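Local coordinates for protein folylpolyglutamate synthase/dihydrofolate synthase (Thermotoga maritima, PDB 1O5Z) that probably catalyses ATP-dependent addition of L-glutamate to dihydropteroate and to tetrahydrofolate polyglutamates in folate biosynthesis, at residues S65-V70 with I151-V156; V70-V75 with K300-L305; C172-T177 with L280-A285. All blocks are in the same frame, centred on the assembly; numbering follows the deposited sequence.

Contact 1 of 3, residues S65-V70 with I151-V156; sequences SVANMV and IAVLEV. With SO4 (sulfate ion), chain C.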
loop_
_atom_site.group_PDB
_atom_site.type_symbol
_atom_site.label_atom_id
_atom_site.label_comp_id
_atom_site.label_asym_id
_atom_site.label_seq_id
_atom_site.Cartn_x
_atom_site.Cartn_y
_atom_site.Cartn_z
ATOM N N SER A 65 4.119 0.117 2.589
ATOM C CA SER A 65 4.700 0.555 3.900
ATOM C C SER A 65 6.068 1.150 3.723
ATOM O O SER A 65 6.386 2.177 4.337
ATOM C CB SER A 65 4.945 -0.597 4.860
ATOM O OG SER A 65 3.776 -1.220 5.312
ATOM N N VAL A 66 6.927 0.469 2.952
ATOM C CA VAL A 66 8.304 0.961 2.759
ATOM C C VAL A 66 8.272 2.295 2.014
ATOM O O VAL A 66 8.967 3.236 2.408
ATOM C CB VAL A 66 9.209 -0.045 2.036
ATOM C CG1 VAL A 66 10.501 0.629 1.594
ATOM C CG2 VAL A 66 9.519 -1.263 2.959
ATOM N N ALA A 67 7.450 2.403 0.974
ATOM C CA ALA A 67 7.309 3.704 0.287
ATOM C C ALA A 67 6.884 4.811 1.240
ATOM O O ALA A 67 7.438 5.898 1.240
ATOM C CB ALA A 67 6.288 3.601 -0.873
ATOM N N ASN A 68 5.838 4.532 2.010
ATOM C CA ASN A 68 5.291 5.478 2.966
ATOM C C ASN A 68 6.335 5.926 3.973
ATOM O O ASN A 68 6.449 7.096 4.259
ATOM C CB ASN A 68 4.106 4.882 3.715
ATOM C CG ASN A 68 3.377 5.907 4.517
ATOM O OD1 ASN A 68 3.553 5.992 5.743
ATOM N ND2 ASN A 68 2.567 6.737 3.830
ATOM N N MET A 69 7.071 4.964 4.508
ATOM C CA MET A 69 8.139 5.255 5.457
ATOM C C MET A 69 9.242 6.147 4.835
ATOM O O MET A 69 9.704 7.142 5.427
ATOM C CB MET A 69 8.727 3.951 5.930
ATOM C CG MET A 69 7.808 3.162 6.847
ATOM S SD MET A 69 8.548 1.543 7.238
ATOM C CE MET A 69 7.256 0.718 8.154
ATOM N N VAL A 70 9.646 5.786 3.622
ATOM C CA VAL A 70 10.599 6.574 2.886
ATOM C C VAL A 70 10.082 7.987 2.650
ATOM O O VAL A 70 10.806 8.937 2.898
ATOM C CB VAL A 70 11.026 5.859 1.586
ATOM C CG1 VAL A 70 11.837 6.747 0.744
ATOM C CG2 VAL A 70 11.869 4.656 1.927
ATOM N N ILE A 151 11.899 15.151 -4.964
ATOM C CA ILE A 151 11.953 13.729 -5.131
ATOM C C ILE A 151 10.591 13.086 -5.122
ATOM O O ILE A 151 9.664 13.536 -4.433
ATOM C CB ILE A 151 12.902 13.113 -4.077
ATOM C CG1 ILE A 151 12.832 11.611 -4.118
ATOM C CG2 ILE A 151 12.637 13.623 -2.672
ATOM C CD1 ILE A 151 13.983 11.019 -3.420
ATOM N N ALA A 152 10.463 12.047 -5.938
ATOM C CA ALA A 152 9.238 11.259 -5.983
ATOM C C ALA A 152 9.517 9.833 -5.495
ATOM O O ALA A 152 10.485 9.231 -5.896
ATOM C CB ALA A 152 8.632 11.270 -7.384
ATOM N N VAL A 153 8.680 9.319 -4.597
ATOM C CA VAL A 153 8.754 7.935 -4.141
ATOM C C VAL A 153 7.633 7.187 -4.779
ATOM O O VAL A 153 6.471 7.547 -4.637
ATOM C CB VAL A 153 8.661 7.854 -2.620
ATOM C CG1 VAL A 153 8.843 6.429 -2.127
ATOM C CG2 VAL A 153 9.728 8.756 -1.992
ATOM N N LEU A 154 7.981 6.126 -5.506
ATOM C CA LEU A 154 7.039 5.413 -6.345
ATOM C C LEU A 154 6.923 3.979 -5.921
ATOM O O LEU A 154 7.870 3.224 -5.985
ATOM C CB LEU A 154 7.509 5.465 -7.786
ATOM C CG LEU A 154 7.905 6.880 -8.212
ATOM C CD1 LEU A 154 8.791 6.783 -9.435
ATOM C CD2 LEU A 154 6.664 7.639 -8.491
ATOM N N GLU A 155 5.715 3.626 -5.541
ATOM C CA GLU A 155 5.335 2.274 -5.321
ATOM C C GLU A 155 4.959 1.596 -6.673
ATOM O O GLU A 155 4.100 2.061 -7.409
ATOM C CB GLU A 155 4.140 2.221 -4.333
ATOM C CG GLU A 155 3.681 0.799 -4.078
ATOM C CD GLU A 155 2.447 0.677 -3.271
ATOM O OE1 GLU A 155 1.844 1.694 -2.892
ATOM O OE2 GLU A 155 2.110 -0.486 -2.996
ATOM N N VAL A 156 5.573 0.457 -6.936
ATOM C CA VAL A 156 5.242 -0.353 -8.079
ATOM C C VAL A 156 3.777 -0.739 -7.972
ATOM O O VAL A 156 3.275 -1.088 -6.871
ATOM C CB VAL A 156 6.113 -1.612 -8.126
ATOM C CG1 VAL A 156 5.658 -2.529 -9.229
ATOM C CG2 VAL A 156 7.618 -1.239 -8.251
HETATM S S SO4 C . 2.012 -3.214 1.586
HETATM O O1 SO4 C . 2.125 -4.663 1.509
HETATM O O2 SO4 C . 0.699 -2.744 1.965
HETATM O O3 SO4 C . 2.316 -2.773 0.219
HETATM O O4 SO4 C . 2.925 -2.653 2.589
#
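In the P-loop NTPase-like core of this ligase, helix 63-77 lies over strand 151-155, with Ala67 and Val70 on Val153. The helix follows the P-loop, and the axis of its 65-70 part runs nearly antiparallel to strand 151-155, at 170° and 8.2 Å. Val153 meets both helix residues, each chiefly through a different methyl. Its CG1, anti to the backbone N (chi1 -176°), reaches Ala67 and lies 4.0 Å from Ala67 CB. The same methyl also comes close to the Ala67 carbonyl oxygen. Val153 CG2 takes the other branch and meets Val70 CG1 at 4.0 Å. Two residues further along the strand, Glu155 CB passes 4.3 Å from Ala67 CB. The Glu155 chain then runs on extended toward the P-loop, past the apolar patch. Its OE1 is hydrogen-bonded to an unidentified bound molecule, and OE2 stays 4.0 Å from sulfate O3. At the start of this helix, Ser65 N donates to sulfate O4 at 3.0 Å, with an N-H...O angle of 161°. Gly62 N and Gly64 N hold the same anion. The sulfate probably marks where a phosphate of ATP would sit. No hydrogen bond joins the two segments. Between them the contact is made by small apolar groups, while the polar groups of Ser65 and Glu155 are turned to the site beyond.

Contact 2 of 3, residues V70-V75 with K300-L305; sequences VSNILV and KNAKNL. With SO4 (sulfate ion), chain C.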
loop_
_atom_site.group_PDB
_atom_site.type_symbol
_atom_site.label_atom_id
_atom_site.label_comp_id
_atom_site.label_asym_id
_atom_site.label_seq_id
_atom_site.Cartn_x
_atom_site.Cartn_y
_atom_site.Cartn_z
ATOM N N VAL A 70 9.646 5.786 3.622
ATOM C CA VAL A 70 10.599 6.574 2.886
ATOM C C VAL A 70 10.082 7.987 2.650
ATOM O O VAL A 70 10.806 8.937 2.898
ATOM C CB VAL A 70 11.026 5.859 1.586
ATOM C CG1 VAL A 70 11.837 6.747 0.744
ATOM C CG2 VAL A 70 11.869 4.656 1.927
ATOM N N SER A 71 8.843 8.133 2.185
ATOM C CA SER A 71 8.299 9.478 1.942
ATOM C C SER A 71 8.248 10.235 3.203
ATOM O O SER A 71 8.563 11.357 3.208
ATOM C CB SER A 71 6.864 9.482 1.383
ATOM O OG SER A 71 6.802 8.573 0.298
ATOM N N ASN A 72 7.698 9.631 4.241
ATOM C CA ASN A 72 7.538 10.301 5.512
ATOM C C ASN A 72 8.828 10.811 6.102
ATOM O O ASN A 72 8.860 11.926 6.616
ATOM C CB ASN A 72 6.758 9.426 6.489
ATOM C CG ASN A 72 5.282 9.717 6.384
ATOM O OD1 ASN A 72 4.883 10.870 6.613
ATOM N ND2 ASN A 72 4.490 8.748 5.958
ATOM N N ILE A 73 9.899 10.048 5.947
ATOM C CA ILE A 73 11.189 10.473 6.475
ATOM C C ILE A 73 11.740 11.693 5.694
ATOM O O ILE A 73 12.255 12.653 6.275
ATOM C CB ILE A 73 12.186 9.322 6.441
ATOM C CG1 ILE A 73 11.794 8.260 7.474
ATOM C CG2 ILE A 73 13.630 9.834 6.728
ATOM C CD1 ILE A 73 12.588 6.957 7.319
ATOM N N LEU A 74 11.619 11.631 4.365
ATOM C CA LEU A 74 12.080 12.717 3.531
ATOM C C LEU A 74 11.244 13.951 3.687
ATOM O O LEU A 74 11.774 15.057 3.672
ATOM C CB LEU A 74 12.042 12.295 2.077
ATOM C CG LEU A 74 13.021 11.192 1.650
ATOM C CD1 LEU A 74 12.587 10.673 0.283
ATOM C CD2 LEU A 74 14.443 11.714 1.573
ATOM N N VAL A 75 9.941 13.775 3.847
ATOM C CA VAL A 75 9.062 14.920 4.166
ATOM C C VAL A 75 9.478 15.582 5.499
ATOM O O VAL A 75 9.562 16.781 5.558
ATOM C CB VAL A 75 7.576 14.538 4.175
ATOM C CG1 VAL A 75 6.707 15.635 4.878
ATOM C CG2 VAL A 75 7.115 14.324 2.743
ATOM N N LYS A 300 7.809 7.362 13.058
ATOM C CA LYS A 300 6.664 7.585 13.938
ATOM C C LYS A 300 5.381 7.949 13.174
ATOM O O LYS A 300 4.277 7.664 13.630
ATOM C CB LYS A 300 6.983 8.693 14.949
ATOM C CG LYS A 300 6.636 8.283 16.327
ATOM C CD LYS A 300 7.296 9.110 17.418
ATOM C CE LYS A 300 6.880 8.486 18.841
ATOM N NZ LYS A 300 7.877 8.669 20.023
ATOM N N ASN A 301 5.550 8.617 12.031
ATOM C CA ASN A 301 4.445 9.196 11.226
ATOM C C ASN A 301 3.906 8.267 10.161
ATOM O O ASN A 301 2.779 8.425 9.731
ATOM C CB ASN A 301 4.908 10.459 10.500
ATOM C CG ASN A 301 5.033 11.675 11.389
ATOM O OD1 ASN A 301 4.640 11.697 12.546
ATOM N ND2 ASN A 301 5.586 12.719 10.818
ATOM N N ALA A 302 4.731 7.324 9.719
ATOM C CA ALA A 302 4.308 6.313 8.752
ATOM C C ALA A 302 3.019 5.562 9.144
ATOM O O ALA A 302 2.824 5.155 10.307
ATOM C CB ALA A 302 5.409 5.304 8.511
ATOM N N LYS A 303 2.195 5.338 8.130
ATOM C CA LYS A 303 0.905 4.719 8.296
ATOM C C LYS A 303 0.605 3.915 7.041
ATOM O O LYS A 303 0.749 4.443 5.946
ATOM C CB LYS A 303 -0.136 5.805 8.439
ATOM C CG LYS A 303 -1.541 5.241 8.733
ATOM C CD LYS A 303 -2.534 6.345 9.161
ATOM C CE LYS A 303 -2.415 6.688 10.697
ATOM N NZ LYS A 303 -2.450 8.187 10.921
ATOM N N ASN A 304 0.210 2.650 7.191
ATOM C CA ASN A 304 -0.229 1.852 6.080
ATOM C C ASN A 304 -1.682 1.541 6.265
ATOM O O ASN A 304 -2.062 0.742 7.122
ATOM C CB ASN A 304 0.591 0.561 5.976
ATOM C CG ASN A 304 0.487 -0.093 4.576
ATOM O OD1 ASN A 304 -0.211 0.414 3.687
ATOM N ND2 ASN A 304 1.161 -1.216 4.396
ATOM N N LEU A 305 -2.519 2.175 5.461
ATOM C CA LEU A 305 -3.951 2.178 5.755
ATOM C C LEU A 305 -4.560 0.787 5.592
ATOM O O LEU A 305 -4.309 0.094 4.598
ATOM C CB LEU A 305 -4.709 3.184 4.884
ATOM C CG LEU A 305 -4.213 4.623 4.756
ATOM C CD1 LEU A 305 -5.075 5.309 3.734
ATOM C CD2 LEU A 305 -4.174 5.378 6.064
HETATM S S SO4 C . 2.012 -3.214 1.586
HETATM O O1 SO4 C . 2.125 -4.663 1.509
HETATM O O2 SO4 C . 0.699 -2.744 1.965
HETATM O O3 SO4 C . 2.316 -2.773 0.219
HETATM O O4 SO4 C . 2.925 -2.653 2.589
HETATM O O HOH W 1 6.498 12.645 8.233
#
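The Asn72 side-chain amide lies with one face under the backbone of Asn301 and Ala302. Asn301 CB sits above Asn72 OD1 at 3.9 Å, and Ala302 CA is on the same face, offset beyond Asn72 ND2, at 3.7 Å. Ala302 N is over the ND2 end of this face, 4.0 Å from Asn72 ND2. The Asn301 amide is turned steeply against that of Asn72, their planes 76° apart, and the two do not stack. A water links them instead. It accepts from Asn301 ND2 at 2.7 Å and donates to Asn72 OD1 at 2.9 Å and to Asn72 O at 3.0 Å. At the other end of the Asn72 amide, ND2 makes a weak hydrogen bond to Asn68 OD1, which also accepts from Lys303 N. Asn304 ND2 donates to sulfate O2 at 2.9 Å, with an angle of 168°, and more weakly to O4. The contact thus joins helix 63-77 to the end of helix 292-301 and the chain that leads to strand 309-313. No direct hydrogen bond crosses between the two segments. Water and the shared Asn68 do the polar joining, and the water at OD1 and the weak bond at ND2 probably help to hold the amide's rotation.

Contact 3 of 3, residues C172-T177 with L280-A285; sequences CSTIVT and LKTLEA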
loop_
_atom_site.group_PDB
_atom_site.type_symbol
_atom_site.label_atom_id
_atom_site.label_comp_id
_atom_site.label_asym_id
_atom_site.label_seq_id
_atom_site.Cartn_x
_atom_site.Cartn_y
_atom_site.Cartn_z
ATOM N N CYS A 172 17.573 4.704 -6.048
ATOM C CA CYS A 172 17.614 3.401 -5.449
ATOM C C CYS A 172 16.368 2.675 -5.882
ATOM O O CYS A 172 15.318 3.282 -6.043
ATOM C CB CYS A 172 17.595 3.526 -3.926
ATOM S SG CYS A 172 17.934 1.965 -3.076
ATOM N N SER A 173 16.516 1.372 -6.094
ATOM C CA SER A 173 15.422 0.441 -6.410
ATOM C C SER A 173 15.368 -0.532 -5.244
ATOM O O SER A 173 16.397 -1.075 -4.810
ATOM C CB SER A 173 15.715 -0.339 -7.688
ATOM O OG SER A 173 15.995 0.545 -8.759
ATOM N N THR A 174 14.166 -0.716 -4.726
ATOM C CA THR A 174 13.927 -1.583 -3.586
ATOM C C THR A 174 12.966 -2.679 -3.970
ATOM O O THR A 174 11.918 -2.412 -4.586
ATOM C CB THR A 174 13.354 -0.731 -2.460
ATOM O OG1 THR A 174 14.306 0.304 -2.160
ATOM C CG2 THR A 174 13.153 -1.552 -1.121
ATOM N N ILE A 175 13.339 -3.915 -3.670
ATOM C CA ILE A 175 12.401 -5.020 -3.772
ATOM C C ILE A 175 12.192 -5.597 -2.379
ATOM O O ILE A 175 13.031 -6.349 -1.851
ATOM C CB ILE A 175 12.895 -6.066 -4.767
ATOM C CG1 ILE A 175 13.020 -5.418 -6.165
ATOM C CG2 ILE A 175 11.891 -7.240 -4.823
ATOM C CD1 ILE A 175 13.752 -6.245 -7.205
ATOM N N VAL A 176 11.094 -5.200 -1.749
ATOM C CA VAL A 176 10.960 -5.455 -0.326
ATOM C C VAL A 176 10.968 -6.968 -0.082
ATOM O O VAL A 176 11.788 -7.478 0.694
ATOM C CB VAL A 176 9.690 -4.815 0.285
ATOM C CG1 VAL A 176 9.687 -5.045 1.828
ATOM C CG2 VAL A 176 9.580 -3.329 -0.038
ATOM N N THR A 177 10.043 -7.666 -0.764
ATOM C CA THR A 177 9.974 -9.120 -0.792
ATOM C C THR A 177 9.598 -9.679 -2.155
ATOM O O THR A 177 9.088 -8.983 -3.017
ATOM C CB THR A 177 8.943 -9.713 0.260
ATOM O OG1 THR A 177 7.549 -9.380 -0.052
ATOM C CG2 THR A 177 9.252 -9.181 1.687
ATOM N N LEU A 280 15.149 2.379 5.679
ATOM C CA LEU A 280 16.338 3.085 6.105
ATOM C C LEU A 280 17.500 2.708 5.215
ATOM O O LEU A 280 18.261 3.583 4.794
ATOM C CB LEU A 280 16.659 2.808 7.582
ATOM C CG LEU A 280 15.586 3.224 8.629
ATOM C CD1 LEU A 280 16.098 3.113 10.090
ATOM C CD2 LEU A 280 15.116 4.602 8.380
ATOM N N LYS A 281 17.651 1.416 4.909
ATOM C CA LYS A 281 18.646 1.029 3.889
ATOM C C LYS A 281 18.357 1.697 2.550
ATOM O O LYS A 281 19.249 2.205 1.919
ATOM C CB LYS A 281 18.757 -0.481 3.718
ATOM C CG LYS A 281 20.009 -1.022 2.905
ATOM C CD LYS A 281 21.220 -0.052 2.662
ATOM C CE LYS A 281 22.222 -0.055 3.721
ATOM N NZ LYS A 281 23.151 1.138 3.609
ATOM N N THR A 282 17.107 1.728 2.121
ATOM C CA THR A 282 16.805 2.344 0.876
ATOM C C THR A 282 17.359 3.760 0.884
ATOM O O THR A 282 18.048 4.172 -0.030
ATOM C CB THR A 282 15.318 2.314 0.685
ATOM O OG1 THR A 282 14.892 0.946 0.443
ATOM C CG2 THR A 282 14.903 3.133 -0.581
ATOM N N LEU A 283 17.126 4.456 1.987
ATOM C CA LEU A 283 17.531 5.852 2.178
ATOM C C LEU A 283 19.055 6.013 2.298
ATOM O O LEU A 283 19.636 6.948 1.708
ATOM C CB LEU A 283 16.806 6.454 3.403
ATOM C CG LEU A 283 15.318 6.823 3.157
ATOM C CD1 LEU A 283 14.570 7.255 4.402
ATOM C CD2 LEU A 283 15.195 7.883 2.129
ATOM N N GLU A 284 19.705 5.117 3.027
ATOM C CA GLU A 284 21.177 5.110 3.047
ATOM C C GLU A 284 21.787 4.950 1.646
ATOM O O GLU A 284 22.667 5.721 1.241
ATOM C CB GLU A 284 21.699 4.005 3.961
ATOM C CG GLU A 284 21.372 4.217 5.443
ATOM C CD GLU A 284 21.930 3.134 6.340
ATOM O OE1 GLU A 284 22.240 2.014 5.871
ATOM O OE2 GLU A 284 22.081 3.412 7.532
ATOM N N ALA A 285 21.285 3.963 0.896
ATOM C CA ALA A 285 21.788 3.598 -0.439
ATOM C C ALA A 285 21.666 4.713 -1.465
ATOM O O ALA A 285 22.276 4.696 -2.523
ATOM C CB ALA A 285 21.028 2.375 -0.952
#
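Thr174 and Thr282 both turn OG1 to the side of their own backbone N, with chi1 of -59° and -70°, and this brings the two hydroxyls together. Thr174 OG1 donates to Thr282 OG1 at 2.7 Å. Each methyl flanks the opposite hydroxyl: Thr174 CG2 is 3.4 Å from Thr282 OG1, and Thr282 CG2 is 3.3 Å from Thr174 OG1. Thr282 OG1 is also bonded to Val278 O, one turn back in helix 271-286. The strand hydroxyl is thereby tied into the helix's own bonding. Two residues before Thr174, Cys172 puts its sulfur against the next part of the helix. Cys172 SG lies 3.8 Å from Ala285 CB and equally far from Thr282 O. Val208, on the neighbouring strand 207-209, touches Cys172, Thr174 and Thr282 and helps close the patch. Within the helix, Lys281 NZ and Glu284 OE1 form a salt bridge of 2.6 Å. The lysine also makes a cation-pi contact with Tyr232. The contact seats helix 271-286 on strand 173-175 of the central sheet. Its two hydroxyls are buried, and the bonds from Thr174 OG1 to Thr282 OG1 and from Thr282 OG1 to Val278 O give both a partner in an otherwise largely apolar layer.

In the fold
Helix 63-77 ties the three contacts together. It carries segments of contacts 1 and 2, which share Val70, and it packs against the helix of contact 3 through Val70 CG1 and Leu283 CD2, 3.8 Å apart. Ile73 CD1 of contact 2 reaches Leu283 CD1 at 3.5 Å. Contacts 1 and 3 lie on the same mixed sheet, their centres about 10 Å apart, with strand 53-58 between their strands. Contacts 1 and 2, about 9 Å apart centre to centre, both touch the sulfate at the P-loop. Val153 CB packs 3.5 Å from Ser71 OG between them. Contact 3 does not touch the sulfate. It seats helix 271-286 beside helix 63-77, whose first turn meets that anion.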